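Local coordinates for protein copper-containing nitrite reductase (Bradyrhizobium sp. ORS 375, PDB 6THE) that probably reduces nitrite to nitric oxide at a copper centre, as the core of a larger heme- and cupredoxin-bearing copper nitrite reductase, at residues Asp9-Pro14 and Ser201-Leu206; Gly45-Tyr50 and His173-Phe178; Gly274-Val279 and Leu294-Pro299. One frame throughout, in Å; residues are numbered along the deposited sequence.

All three contacts are partly buried, but contact 1 lies nearest the middle of the chain, its centre about 12 Å from that of the chain, while those of contacts 2 and 3 lie about 21 and 20 Å out. Contacts 2 and 3 are sheet pairings made by backbone hydrogen bonds, parallel in one and antiparallel in the other; contact 1 is a loop against a helix end, held by side chains and a histidine-carboxylate bond. Contact 1 touches both others: Ile-10 packs on Tyr-50 of contact 2, and Leu-206 begins the strand beside 294-297 of contact 3, with Leu-206 CB on Leu-294 CD1. Contacts 2 and 3 do not meet and belong to different sheets.

Contact 1: Asp9-Pro14 and Ser201-Leu206; sequences DISREP and SKLHPL. With 9JE (pentane-1,5-diol), chain T.
The imidazole of His-204 meets Asp-9 edge-on: NE2 donates to OD2 of Asp-9 over 3.2 Å, bent to 137° at the hydrogen, and the oxygen receives it on its syn lone pair. With CG anti to the backbone N (chi1 -174°), Asp-9 holds its carboxylate out toward the imidazole, nearly coplanar with it (17° apart). Glu-13 instead crosses over a face of the ring, its CG 3.6 Å from the centroid of His-204 in a CH-pi contact. At the root of the His-204 side chain, Pro-14 CD packs on CB at 3.8 Å, and Pro-14 CG reaches Leu-206 CD1 at the same distance. Asp-9 OD1 and Ser-11 OG face Leu-203 CD2 from the same side. In the second shell, the backbone N of Ser-11 makes a weak bond to Asp-9 OD1, and Ser-11 OG pairs with Ser-196. A pentane-1,5-diol rests against Pro-205 O and His-204 CA. A leucine in place of His-204 would probably leave Asp-9 OD2 without its N-H mate and Glu-13 CG without an aromatic face. His-204 directly follows helix 199-203; with two carboxylates beside its ring it may be biased toward protonation, making the join of N-terminal loop and helix end partly electrostatic.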
ATOM      1  N   ASP A   9      13.701   8.147  28.931  1.00 29.03           N
ATOM      2  CA  ASP A   9      13.843   8.245  27.487  1.00 28.67           C
ATOM      3  C   ASP A   9      13.773   6.850  26.870  1.00 28.25           C
ATOM      4  O   ASP A   9      14.713   6.065  26.986  1.00 28.23           O
ATOM      5  CB  ASP A   9      15.119   9.002  27.103  1.00 28.87           C
ATOM      6  CG  ASP A   9      15.259   9.257  25.611  1.00 29.10           C
ATOM      7  OD1 ASP A   9      14.220   9.293  24.919  1.00 29.11           O
ATOM      8  OD2 ASP A   9      16.408   9.419  25.153  1.00 29.19           O
ATOM      9  N   ILE A  10      12.645   6.570  26.206  1.00 27.61           N
ATOM     10  CA  ILE A  10      12.366   5.270  25.614  1.00 27.11           C
ATOM     11  C   ILE A  10      12.807   5.265  24.153  1.00 26.81           C
ATOM     12  O   ILE A  10      12.890   4.206  23.534  1.00 26.74           O
ATOM     13  CB  ILE A  10      10.874   4.902  25.760  1.00 27.02           C
ATOM     14  CG1 ILE A  10       9.947   6.083  25.453  1.00 26.97           C
ATOM     15  CG2 ILE A  10      10.594   4.312  27.133  1.00 27.02           C
ATOM     16  CD1 ILE A  10       9.631   6.264  23.985  1.00 27.02           C
ATOM     17  N   SER A  11      13.074   6.459  23.612  1.00 26.48           N
ATOM     18  CA  SER A  11      13.401   6.626  22.204  1.00 26.11           C
ATOM     19  C   SER A  11      14.740   5.965  21.892  1.00 25.90           C
ATOM     20  O   SER A  11      15.732   6.213  22.575  1.00 25.95           O
ATOM     21  CB  SER A  11      13.415   8.084  21.828  1.00 26.09           C
ATOM     22  OG  SER A  11      12.166   8.693  22.122  0.50 26.11           O
ATOM     23  N   ARG A  12      14.747   5.115  20.858  1.00 25.56           N
ATOM     24  CA  ARG A  12      15.984   4.522  20.378  1.00 25.30           C
ATOM     25  C   ARG A  12      16.622   5.455  19.354  1.00 25.17           C
ATOM     26  O   ARG A  12      15.946   5.962  18.460  1.00 25.13           O
ATOM     27  CB  ARG A  12      15.766   3.109  19.826  1.00 25.18           C
ATOM     28  CG  ARG A  12      17.061   2.375  19.506  1.00 25.12           C
ATOM     29  CD  ARG A  12      16.922   0.875  19.331  1.00 25.06           C
ATOM     30  NE  ARG A  12      16.594   0.173  20.566  1.00 25.03           N
ATOM     31  CZ  ARG A  12      17.480  -0.257  21.460  1.00 25.04           C
ATOM     32  NH1 ARG A  12      17.066  -0.889  22.545  1.00 25.05           N
ATOM     33  NH2 ARG A  12      18.772  -0.056  21.273  1.00 25.09           N
ATOM     34  N   GLU A  13      17.933   5.668  19.513  1.00 25.05           N
ATOM     35  CA  GLU A  13      18.714   6.538  18.650  1.00 24.99           C
ATOM     36  C   GLU A  13      18.835   5.902  17.268  1.00 24.92           C
ATOM     37  O   GLU A  13      19.003   4.689  17.158  1.00 24.89           O
ATOM     38  CB  GLU A  13      20.088   6.796  19.273  1.00 25.03           C
ATOM     39  CG  GLU A  13      20.019   7.520  20.607  1.00 25.07           C
ATOM     40  CD  GLU A  13      21.330   7.646  21.362  1.00 25.16           C
ATOM     41  OE1 GLU A  13      22.201   6.767  21.197  0.20 25.18           O
ATOM     42  OE2 GLU A  13      21.480   8.628  22.115  1.00 25.20           O
ATOM     43  N   PRO A  14      18.745   6.697  16.175  1.00 24.87           N
ATOM     44  CA  PRO A  14      18.843   6.159  14.817  1.00 24.84           C
ATOM     45  C   PRO A  14      20.251   5.662  14.494  1.00 24.90           C
ATOM     46  O   PRO A  14      20.422   4.780  13.656  1.00 24.90           O
ATOM     47  CB  PRO A  14      18.472   7.353  13.924  1.00 24.78           C
ATOM     48  CG  PRO A  14      18.814   8.570  14.758  1.00 24.77           C
ATOM     49  CD  PRO A  14      18.549   8.156  16.190  1.00 24.79           C
ATOM     50  N   SER A 201      13.461  14.288  16.110  1.00 22.27           N
ATOM     51  CA  SER A 201      13.342  15.713  15.846  1.00 22.54           C
ATOM     52  C   SER A 201      14.078  16.508  16.922  1.00 22.72           C
ATOM     53  O   SER A 201      15.146  17.063  16.665  1.00 22.71           O
ATOM     54  CB  SER A 201      11.896  16.132  15.739  1.00 22.59           C
ATOM     55  OG  SER A 201      11.262  15.497  14.639  1.00 22.77           O
ATOM     56  N   LYS A 202      13.493  16.548  18.125  1.00 22.99           N
ATOM     57  CA  LYS A 202      14.003  17.342  19.231  1.00 23.21           C
ATOM     58  C   LYS A 202      15.010  16.526  20.039  1.00 23.41           C
ATOM     59  O   LYS A 202      15.947  17.087  20.607  1.00 23.56           O
ATOM     60  CB  LYS A 202      12.830  17.909  20.045  1.00 23.20           C
ATOM     61  CG  LYS A 202      12.906  17.771  21.563  1.00 23.33           C
ATOM     62  CD  LYS A 202      13.744  18.825  22.258  1.00 23.46           C
ATOM     63  CE  LYS A 202      13.976  18.511  23.722  1.00 23.51           C
ATOM     64  NZ  LYS A 202      15.117  19.278  24.275  1.00 23.51           N
ATOM     65  N   LEU A 203      14.824  15.200  20.062  1.00 23.56           N
ATOM     66  CA  LEU A 203      15.629  14.316  20.892  1.00 23.68           C
ATOM     67  C   LEU A 203      16.907  13.909  20.160  1.00 23.75           C
ATOM     68  O   LEU A 203      17.993  14.359  20.521  1.00 23.73           O
ATOM     69  CB  LEU A 203      14.793  13.098  21.302  1.00 23.72           C
ATOM     70  CG  LEU A 203      14.151  13.158  22.690  1.00 23.74           C
ATOM     71  CD1 LEU A 203      13.182  14.326  22.812  1.00 23.75           C
ATOM     72  CD2 LEU A 203      13.442  11.853  23.010  1.00 23.74           C
ATOM     73  N   HIS A 204      16.769  13.055  19.137  1.00 23.90           N
ATOM     74  CA  HIS A 204      17.915  12.504  18.430  1.00 24.01           C
ATOM     75  C   HIS A 204      17.819  12.816  16.938  1.00 24.07           C
ATOM     76  O   HIS A 204      17.463  11.943  16.146  1.00 24.04           O
ATOM     77  CB  HIS A 204      18.034  10.993  18.683  1.00 24.04           C
ATOM     78  CG  HIS A 204      17.830  10.585  20.102  1.00 24.12           C
ATOM     79  ND1 HIS A 204      18.807  10.741  21.066  1.00 24.22           N
ATOM     80  CD2 HIS A 204      16.771  10.020  20.724  1.00 24.14           C
ATOM     81  CE1 HIS A 204      18.357  10.294  22.222  1.00 24.20           C
ATOM     82  NE2 HIS A 204      17.109   9.847  22.038  1.00 24.15           N
ATOM     83  N   PRO A 205      18.145  14.055  16.495  1.00 24.13           N
ATOM     84  CA  PRO A 205      18.117  14.392  15.071  1.00 24.26           C
ATOM     85  C   PRO A 205      19.255  13.717  14.308  1.00 24.43           C
ATOM     86  O   PRO A 205      20.394  13.691  14.775  1.00 24.58           O
ATOM     87  CB  PRO A 205      18.270  15.920  15.054  1.00 24.16           C
ATOM     88  CG  PRO A 205      19.004  16.243  16.340  1.00 24.12           C
ATOM     89  CD  PRO A 205      18.550  15.194  17.336  1.00 24.11           C
ATOM     90  N   LEU A 206      18.918  13.161  13.139  1.00 24.51           N
ATOM     91  CA  LEU A 206      19.882  12.531  12.249  1.00 24.55           C
ATOM     92  C   LEU A 206      20.838  13.599  11.724  1.00 24.66           C
ATOM     93  O   LEU A 206      20.426  14.727  11.465  1.00 24.64           O
ATOM     94  CB  LEU A 206      19.128  11.863  11.093  1.00 24.45           C
ATOM     95  CG  LEU A 206      18.485  10.508  11.388  1.00 24.34           C
ATOM     96  CD1 LEU A 206      17.163  10.674  12.124  1.00 24.31           C
ATOM     97  CD2 LEU A 206      18.266   9.733  10.098  1.00 24.33           C
TER
HETATM   98  C02 9JE T 519      23.233  11.273  16.701  1.00 23.26           C
HETATM   99  C03 9JE T 519      22.660  12.649  16.925  1.00 23.25           C
HETATM  100  C04 9JE T 519      21.844  12.765  18.192  1.00 23.28           C
HETATM  101  C05 9JE T 519      22.338  13.834  19.142  1.00 23.27           C
HETATM  102  C06 9JE T 519      23.769  13.647  19.593  1.00 23.27           C
HETATM  103  O01 9JE T 519      24.257  10.964  17.632  1.00 23.12           O
HETATM  104  O07 9JE T 519      23.941  12.480  20.378  1.00 23.32           O

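Contact 2: Gly45-Tyr50 and His173-Phe178; sequences GTTFGY and HGSAEF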
ATOM      1  N   GLY A  45       5.302  16.404  28.643  1.00 23.32           N
ATOM      2  CA  GLY A  45       4.258  16.452  29.654  1.00 23.08           C
ATOM      3  C   GLY A  45       3.404  15.186  29.665  1.00 22.91           C
ATOM      4  O   GLY A  45       2.564  15.014  30.546  1.00 22.91           O
ATOM      5  N   THR A  46       3.637  14.303  28.686  1.00 22.70           N
ATOM      6  CA  THR A  46       2.844  13.095  28.527  1.00 22.51           C
ATOM      7  C   THR A  46       3.738  11.864  28.676  1.00 22.32           C
ATOM      8  O   THR A  46       4.784  11.767  28.035  1.00 22.31           O
ATOM      9  CB  THR A  46       2.081  13.100  27.195  1.00 22.55           C
ATOM     10  OG1 THR A  46       1.614  14.427  26.942  1.00 22.66           O
ATOM     11  CG2 THR A  46       0.912  12.139  27.176  1.00 22.50           C
ATOM     12  N   THR A  47       3.302  10.932  29.532  1.00 22.02           N
ATOM     13  CA  THR A  47       3.988   9.668  29.747  1.00 21.73           C
ATOM     14  C   THR A  47       3.062   8.520  29.355  1.00 21.47           C
ATOM     15  O   THR A  47       1.841   8.673  29.364  1.00 21.46           O
ATOM     16  CB  THR A  47       4.493   9.543  31.191  1.00 21.74           C
ATOM     17  OG1 THR A  47       3.385   9.727  32.074  1.00 21.79           O
ATOM     18  CG2 THR A  47       5.587  10.534  31.527  1.00 21.70           C
ATOM     19  N   PHE A  48       3.657   7.369  29.016  1.00 21.14           N
ATOM     20  CA  PHE A  48       2.912   6.219  28.529  1.00 20.87           C
ATOM     21  C   PHE A  48       3.501   4.933  29.105  1.00 20.76           C
ATOM     22  O   PHE A  48       4.692   4.869  29.407  1.00 20.77           O
ATOM     23  CB  PHE A  48       2.901   6.213  26.996  1.00 20.74           C
ATOM     24  CG  PHE A  48       2.098   5.109  26.355  1.00 20.65           C
ATOM     25  CD1 PHE A  48       0.718   5.201  26.246  1.00 20.61           C
ATOM     26  CD2 PHE A  48       2.724   3.980  25.847  1.00 20.63           C
ATOM     27  CE1 PHE A  48      -0.018   4.185  25.653  1.00 20.56           C
ATOM     28  CE2 PHE A  48       1.988   2.965  25.253  1.00 20.60           C
ATOM     29  CZ  PHE A  48       0.618   3.070  25.158  1.00 20.58           C
ATOM     30  N   GLY A  49       2.644   3.914  29.252  1.00 20.56           N
ATOM     31  CA  GLY A  49       3.057   2.595  29.704  1.00 20.35           C
ATOM     32  C   GLY A  49       3.594   1.752  28.549  1.00 20.20           C
ATOM     33  O   GLY A  49       2.824   1.126  27.824  1.00 20.26           O
ATOM     34  N   TYR A  50       4.925   1.746  28.405  1.00 19.97           N
ATOM     35  CA  TYR A  50       5.598   1.101  27.289  1.00 19.77           C
ATOM     36  C   TYR A  50       5.978  -0.332  27.648  1.00 19.59           C
ATOM     37  O   TYR A  50       6.463  -0.594  28.746  1.00 19.59           O
ATOM     38  CB  TYR A  50       6.874   1.864  26.923  1.00 19.80           C
ATOM     39  CG  TYR A  50       6.676   3.112  26.100  1.00 19.81           C
ATOM     40  CD1 TYR A  50       6.622   3.054  24.716  1.00 19.79           C
ATOM     41  CD2 TYR A  50       6.562   4.356  26.703  1.00 19.79           C
ATOM     42  CE1 TYR A  50       6.446   4.197  23.951  1.00 19.80           C
ATOM     43  CE2 TYR A  50       6.386   5.508  25.953  1.00 19.80           C
ATOM     44  CZ  TYR A  50       6.327   5.428  24.572  1.00 19.83           C
ATOM     45  OH  TYR A  50       6.159   6.559  23.829  1.00 19.88           O
ATOM     46  N   HIS A 173      -1.801  16.217  28.679  1.00 27.11           N
ATOM     47  CA  HIS A 173      -0.675  15.780  29.488  1.00 27.06           C
ATOM     48  C   HIS A 173      -1.166  14.821  30.570  1.00 27.05           C
ATOM     49  O   HIS A 173      -2.361  14.759  30.851  1.00 27.03           O
ATOM     50  CB  HIS A 173       0.074  16.987  30.074  1.00 27.09           C
ATOM     51  CG  HIS A 173       0.630  17.922  29.051  1.00 27.10           C
ATOM     52  ND1 HIS A 173       0.812  19.267  29.306  1.00 27.13           N
ATOM     53  CD2 HIS A 173       1.031  17.722  27.776  1.00 27.10           C
ATOM     54  CE1 HIS A 173       1.311  19.853  28.236  1.00 27.12           C
ATOM     55  NE2 HIS A 173       1.452  18.926  27.282  1.00 27.07           N
ATOM     56  N   GLY A 174      -0.226  14.079  31.165  1.00 27.08           N
ATOM     57  CA  GLY A 174      -0.535  13.119  32.212  1.00 27.11           C
ATOM     58  C   GLY A 174      -0.172  11.694  31.805  1.00 27.20           C
ATOM     59  O   GLY A 174       0.479  11.482  30.782  1.00 27.29           O
ATOM     60  N   SER A 175      -0.607  10.727  32.623  1.00 27.22           N
ATOM     61  CA  SER A 175      -0.323   9.319  32.396  1.00 27.26           C
ATOM     62  C   SER A 175      -1.298   8.746  31.370  1.00 27.31           C
ATOM     63  O   SER A 175      -2.511   8.906  31.503  1.00 27.48           O
ATOM     64  CB  SER A 175      -0.364   8.545  33.689  1.00 27.23           C
ATOM     65  OG  SER A 175       0.603   9.039  34.604  0.20 27.24           O
ATOM     66  N   ALA A 176      -0.745   8.081  30.349  1.00 27.25           N
ATOM     67  CA  ALA A 176      -1.537   7.482  29.287  1.00 27.26           C
ATOM     68  C   ALA A 176      -1.402   5.962  29.329  1.00 27.26           C
ATOM     69  O   ALA A 176      -0.311   5.434  29.538  1.00 27.29           O
ATOM     70  CB  ALA A 176      -1.113   8.038  27.950  1.00 27.20           C
ATOM     71  N   GLU A 177      -2.533   5.277  29.130  1.00 27.27           N
ATOM     72  CA  GLU A 177      -2.573   3.825  29.063  1.00 27.23           C
ATOM     73  C   GLU A 177      -3.124   3.403  27.702  1.00 27.05           C
ATOM     74  O   GLU A 177      -3.686   4.221  26.975  1.00 27.02           O
ATOM     75  CB  GLU A 177      -3.396   3.259  30.224  1.00 27.50           C
ATOM     76  CG  GLU A 177      -4.880   3.580  30.139  1.00 27.85           C
ATOM     77  CD  GLU A 177      -5.672   3.360  31.416  1.00 28.10           C
ATOM     78  OE1 GLU A 177      -5.194   3.782  32.492  1.00 28.15           O
ATOM     79  OE2 GLU A 177      -6.770   2.773  31.334  1.00 28.29           O
ATOM     80  N   PHE A 178      -2.953   2.117  27.378  1.00 26.76           N
ATOM     81  CA  PHE A 178      -3.409   1.547  26.121  1.00 26.50           C
ATOM     82  C   PHE A 178      -4.936   1.517  26.091  1.00 26.38           C
ATOM     83  O   PHE A 178      -5.575   1.219  27.099  1.00 26.45           O
ATOM     84  CB  PHE A 178      -2.812   0.149  25.932  1.00 26.41           C
ATOM     85  CG  PHE A 178      -3.284  -0.593  24.708  1.00 26.37           C
ATOM     86  CD1 PHE A 178      -2.684  -0.385  23.474  1.00 26.34           C
ATOM     87  CD2 PHE A 178      -4.323  -1.510  24.790  1.00 26.32           C
ATOM     88  CE1 PHE A 178      -3.118  -1.071  22.349  1.00 26.25           C
ATOM     89  CE2 PHE A 178      -4.758  -2.194  23.665  1.00 26.27           C
ATOM     90  CZ  PHE A 178      -4.152  -1.975  22.449  1.00 26.22           C
TER
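Ala-176 is packed against Thr-47 and Phe-48 at the close-fitting end of this parallel pairing, where strands 46-50 and 174-176 run 27° apart. Its N donates to Thr-47 O over 2.8 Å, and its O takes a weak bond from Gly-49 N at 3.3 Å as well as a CA-H...O contact from Phe-48. The methyl of Ala-176 meets the edge of the Phe-48 ring, with CB 3.8 Å from CD1. Phe-48 carries CG anti to the backbone N (chi1 -177°), which swings the ring along the neighbouring strand so that CE1 reaches the backbone of Glu-177 and Phe-178. The opposite rim of that ring sets CD2 over the centre of the Tyr-50 ring, and Leu-42 and Asn-136 pack around Phe-48 as well. Thr-46 points to this same buried face.

The other face and the start of the strands are more exposed and their side chains pack more loosely, although the backbone bonds there are straighter. Thr-47 OG1 and Ser-175 OG lie 3.8 Å apart without bonding; Thr-47 OG1 is held by Glu-39 instead. At the exposed end Gly-174 N bonds to Gly-45 O at 3.0 Å and Thr-47 N to Gly-174 O at 3.1 Å, the latter nearly straight at 169°. There the His-173 ring lays one face over Gly-45 CA, while its edge presents CD2 to Thr-46 OG1 at 3.4 Å, the two side chains crossing at about a right angle.

Strand 174-176 is thereby added as an outermost strand, within this chain, of the sheet containing 46-53, and Phe-178 beyond it packs on the helix 130-135, which carries the copper ligand His-133. Backbone bonds set the register along the whole pairing, whereas apolar burial is concentrated at the Ala-176 and Phe-48 end.

Contact 3: Gly274-Val279 and Leu294-Pro299; sequences GTYTLV and LHVQGP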
ATOM      1  N   GLY A 274      21.561  21.570   4.522  1.00 25.64           N
ATOM      2  CA  GLY A 274      20.303  22.086   5.038  1.00 25.21           C
ATOM      3  C   GLY A 274      19.569  21.064   5.902  1.00 24.93           C
ATOM      4  O   GLY A 274      20.167  20.102   6.381  1.00 24.88           O
ATOM      5  N   THR A 275      18.265  21.295   6.089  1.00 24.70           N
ATOM      6  CA  THR A 275      17.418  20.441   6.906  1.00 24.45           C
ATOM      7  C   THR A 275      16.550  19.572   5.998  1.00 24.32           C
ATOM      8  O   THR A 275      15.940  20.070   5.053  1.00 24.32           O
ATOM      9  CB  THR A 275      16.591  21.270   7.899  1.00 24.39           C
ATOM     10  OG1 THR A 275      17.481  22.124   8.618  1.00 24.32           O
ATOM     11  CG2 THR A 275      15.804  20.423   8.877  1.00 24.34           C
ATOM     12  N   TYR A 276      16.514  18.271   6.307  1.00 24.17           N
ATOM     13  CA  TYR A 276      15.725  17.298   5.569  1.00 24.03           C
ATOM     14  C   TYR A 276      14.766  16.601   6.530  1.00 23.94           C
ATOM     15  O   TYR A 276      15.122  16.326   7.675  1.00 23.99           O
ATOM     16  CB  TYR A 276      16.643  16.314   4.839  1.00 23.98           C
ATOM     17  CG  TYR A 276      17.460  16.924   3.727  1.00 23.99           C
ATOM     18  CD1 TYR A 276      18.649  17.588   3.991  1.00 24.00           C
ATOM     19  CD2 TYR A 276      17.045  16.840   2.408  1.00 23.98           C
ATOM     20  CE1 TYR A 276      19.403  18.154   2.974  1.00 24.01           C
ATOM     21  CE2 TYR A 276      17.786  17.400   1.379  1.00 23.97           C
ATOM     22  CZ  TYR A 276      18.971  18.059   1.663  1.00 24.01           C
ATOM     23  OH  TYR A 276      19.704  18.609   0.653  1.00 24.08           O
ATOM     24  N   THR A 277      13.550  16.317   6.048  1.00 23.84           N
ATOM     25  CA  THR A 277      12.477  15.846   6.907  1.00 23.82           C
ATOM     26  C   THR A 277      12.104  14.407   6.552  1.00 23.79           C
ATOM     27  O   THR A 277      11.813  14.102   5.398  1.00 23.79           O
ATOM     28  CB  THR A 277      11.278  16.803   6.863  1.00 23.82           C
ATOM     29  OG1 THR A 277      11.760  18.138   7.021  1.00 23.88           O
ATOM     30  CG2 THR A 277      10.244  16.512   7.929  1.00 23.79           C
ATOM     31  N   LEU A 278      12.117  13.539   7.570  1.00 23.81           N
ATOM     32  CA  LEU A 278      11.649  12.167   7.452  1.00 23.81           C
ATOM     33  C   LEU A 278      10.178  12.119   7.855  1.00 23.77           C
ATOM     34  O   LEU A 278       9.836  12.447   8.990  1.00 23.77           O
ATOM     35  CB  LEU A 278      12.493  11.266   8.364  1.00 23.84           C
ATOM     36  CG  LEU A 278      13.838  10.805   7.803  1.00 23.86           C
ATOM     37  CD1 LEU A 278      14.921  11.848   8.046  1.00 23.83           C
ATOM     38  CD2 LEU A 278      14.246   9.476   8.423  1.00 23.87           C
ATOM     39  N   VAL A 279       9.319  11.718   6.909  1.00 23.78           N
ATOM     40  CA  VAL A 279       7.882  11.676   7.131  1.00 23.82           C
ATOM     41  C   VAL A 279       7.281  10.481   6.396  1.00 23.90           C
ATOM     42  O   VAL A 279       7.830  10.008   5.402  1.00 24.02           O
ATOM     43  CB  VAL A 279       7.185  12.981   6.685  1.00 23.77           C
ATOM     44  CG1 VAL A 279       7.400  14.130   7.659  1.00 23.76           C
ATOM     45  CG2 VAL A 279       7.555  13.383   5.266  1.00 23.69           C
ATOM     46  N   LEU A 294      16.766  15.477   9.583  1.00 27.23           N
ATOM     47  CA  LEU A 294      18.106  15.135   9.132  1.00 27.86           C
ATOM     48  C   LEU A 294      18.867  16.425   8.833  1.00 28.46           C
ATOM     49  O   LEU A 294      18.606  17.089   7.831  1.00 28.52           O
ATOM     50  CB  LEU A 294      18.002  14.227   7.899  1.00 27.77           C
ATOM     51  CG  LEU A 294      19.295  13.971   7.121  1.00 27.71           C
ATOM     52  CD1 LEU A 294      20.291  13.165   7.941  1.00 27.62           C
ATOM     53  CD2 LEU A 294      19.001  13.265   5.805  1.00 27.63           C
ATOM     54  N   HIS A 295      19.792  16.777   9.735  1.00 29.29           N
ATOM     55  CA  HIS A 295      20.627  17.958   9.589  1.00 30.13           C
ATOM     56  C   HIS A 295      21.834  17.626   8.716  1.00 30.91           C
ATOM     57  O   HIS A 295      22.575  16.688   9.008  1.00 30.88           O
ATOM     58  CB  HIS A 295      21.060  18.493  10.962  1.00 30.09           C
ATOM     59  CG  HIS A 295      19.982  19.191  11.722  1.00 30.02           C
ATOM     60  ND1 HIS A 295      19.410  20.370  11.282  1.00 30.07           N
ATOM     61  CD2 HIS A 295      19.387  18.898  12.899  1.00 29.98           C
ATOM     62  CE1 HIS A 295      18.498  20.765  12.148  1.00 29.96           C
ATOM     63  NE2 HIS A 295      18.467  19.879  13.151  1.00 29.98           N
ATOM     64  N   VAL A 296      22.017  18.409   7.647  1.00 31.97           N
ATOM     65  CA  VAL A 296      23.144  18.235   6.745  1.00 32.96           C
ATOM     66  C   VAL A 296      23.990  19.506   6.767  1.00 33.84           C
ATOM     67  O   VAL A 296      23.517  20.580   6.399  1.00 33.91           O
ATOM     68  CB  VAL A 296      22.689  17.867   5.318  1.00 32.84           C
ATOM     69  CG1 VAL A 296      23.866  17.781   4.356  1.00 32.80           C
ATOM     70  CG2 VAL A 296      21.892  16.571   5.299  1.00 32.74           C
ATOM     71  N   GLN A 297      25.245  19.357   7.204  1.00 35.15           N
ATOM     72  CA  GLN A 297      26.169  20.471   7.347  1.00 36.49           C
ATOM     73  C   GLN A 297      27.287  20.342   6.316  1.00 37.19           C
ATOM     74  O   GLN A 297      27.780  19.244   6.062  1.00 37.18           O
ATOM     75  CB  GLN A 297      26.731  20.515   8.770  1.00 36.86           C
ATOM     76  CG  GLN A 297      25.685  20.825   9.834  1.00 37.34           C
ATOM     77  CD  GLN A 297      26.208  20.688  11.244  1.00 37.62           C
ATOM     78  OE1 GLN A 297      27.391  20.885  11.517  1.00 37.72           O
ATOM     79  NE2 GLN A 297      25.316  20.351  12.163  1.00 37.68           N
ATOM     80  N   GLY A 298      27.673  21.482   5.729  1.00 38.11           N
ATOM     81  CA  GLY A 298      28.751  21.530   4.754  1.00 39.38           C
ATOM     82  C   GLY A 298      28.616  22.715   3.799  1.00 40.41           C
ATOM     83  O   GLY A 298      27.770  23.585   4.001  1.00 40.42           O
ATOM     84  N   PRO A 299      29.450  22.784   2.734  1.00 41.16           N
ATOM     85  CA  PRO A 299      29.393  23.887   1.773  1.00 41.75           C
ATOM     86  C   PRO A 299      28.216  23.756   0.807  1.00 42.38           C
ATOM     87  O   PRO A 299      27.721  22.655   0.569  1.00 42.53           O
ATOM     88  CB  PRO A 299      30.724  23.756   1.016  1.00 41.76           C
ATOM     89  CG  PRO A 299      31.040  22.275   1.071  1.00 41.58           C
ATOM     90  CD  PRO A 299      30.498  21.803   2.405  1.00 41.38           C
TER
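Tyr-276 lays its ring obliquely across Val-296, CD1 standing 3.6 Å from CG2 and CE1 close behind. CG of Tyr-276 sits anti to the carbonyl carbon (chi1 -67°), a turn that carries the ring back along its own strand toward Val-296, two residues beyond its pairing partner Leu-294. The carbonyl O of Leu-294 lies near the ring plane, at the edge. At the far end of the ring, the phenol oxygen is hydrogen-bonded to Val-272 O, and Ala-93 of a second subunit packs on Tyr-276, so this face of the sheet reaches the trimer interface.

On the same face Leu-294 CB touches Tyr-276 CB at 3.9 Å and meets Leu-278 CD1 at the same distance. Leu-278 also packs on Phe-229 and Val-231 of the next strand. The opposite face is more polar: Thr-275 and His-295 lie side by side, pointing the same way, with OG1 of Thr-275 3.7 Å from ND1 of His-295, too long to count as a bond.

Between the two faces, two reciprocal pairs of backbone bonds tie the strands. Gly-274 N reaches Val-296 O over 2.9 Å, and Val-296 N returns to Gly-274 O over 2.8 Å. Tyr-276 N bonds to Leu-294 O at 2.8 Å, and Leu-294 N to Tyr-276 O at 2.7 Å. Thr-275 and His-295 form the non-hydrogen-bonded pair between them, and the N-to-C directions of the short strands 274-279 and 294-297 are 156° apart, so they run antiparallel.

His-295 carries the bonding onward to Leu-206 and Ala-208 of strand 206-209, while Thr-277 and Val-279 bond to strand 227-232 on the other side. The pairing is a beta hairpin inside a mixed sheet, as expected of the second cupredoxin-like beta-sandwich of a copper nitrite reductase subunit.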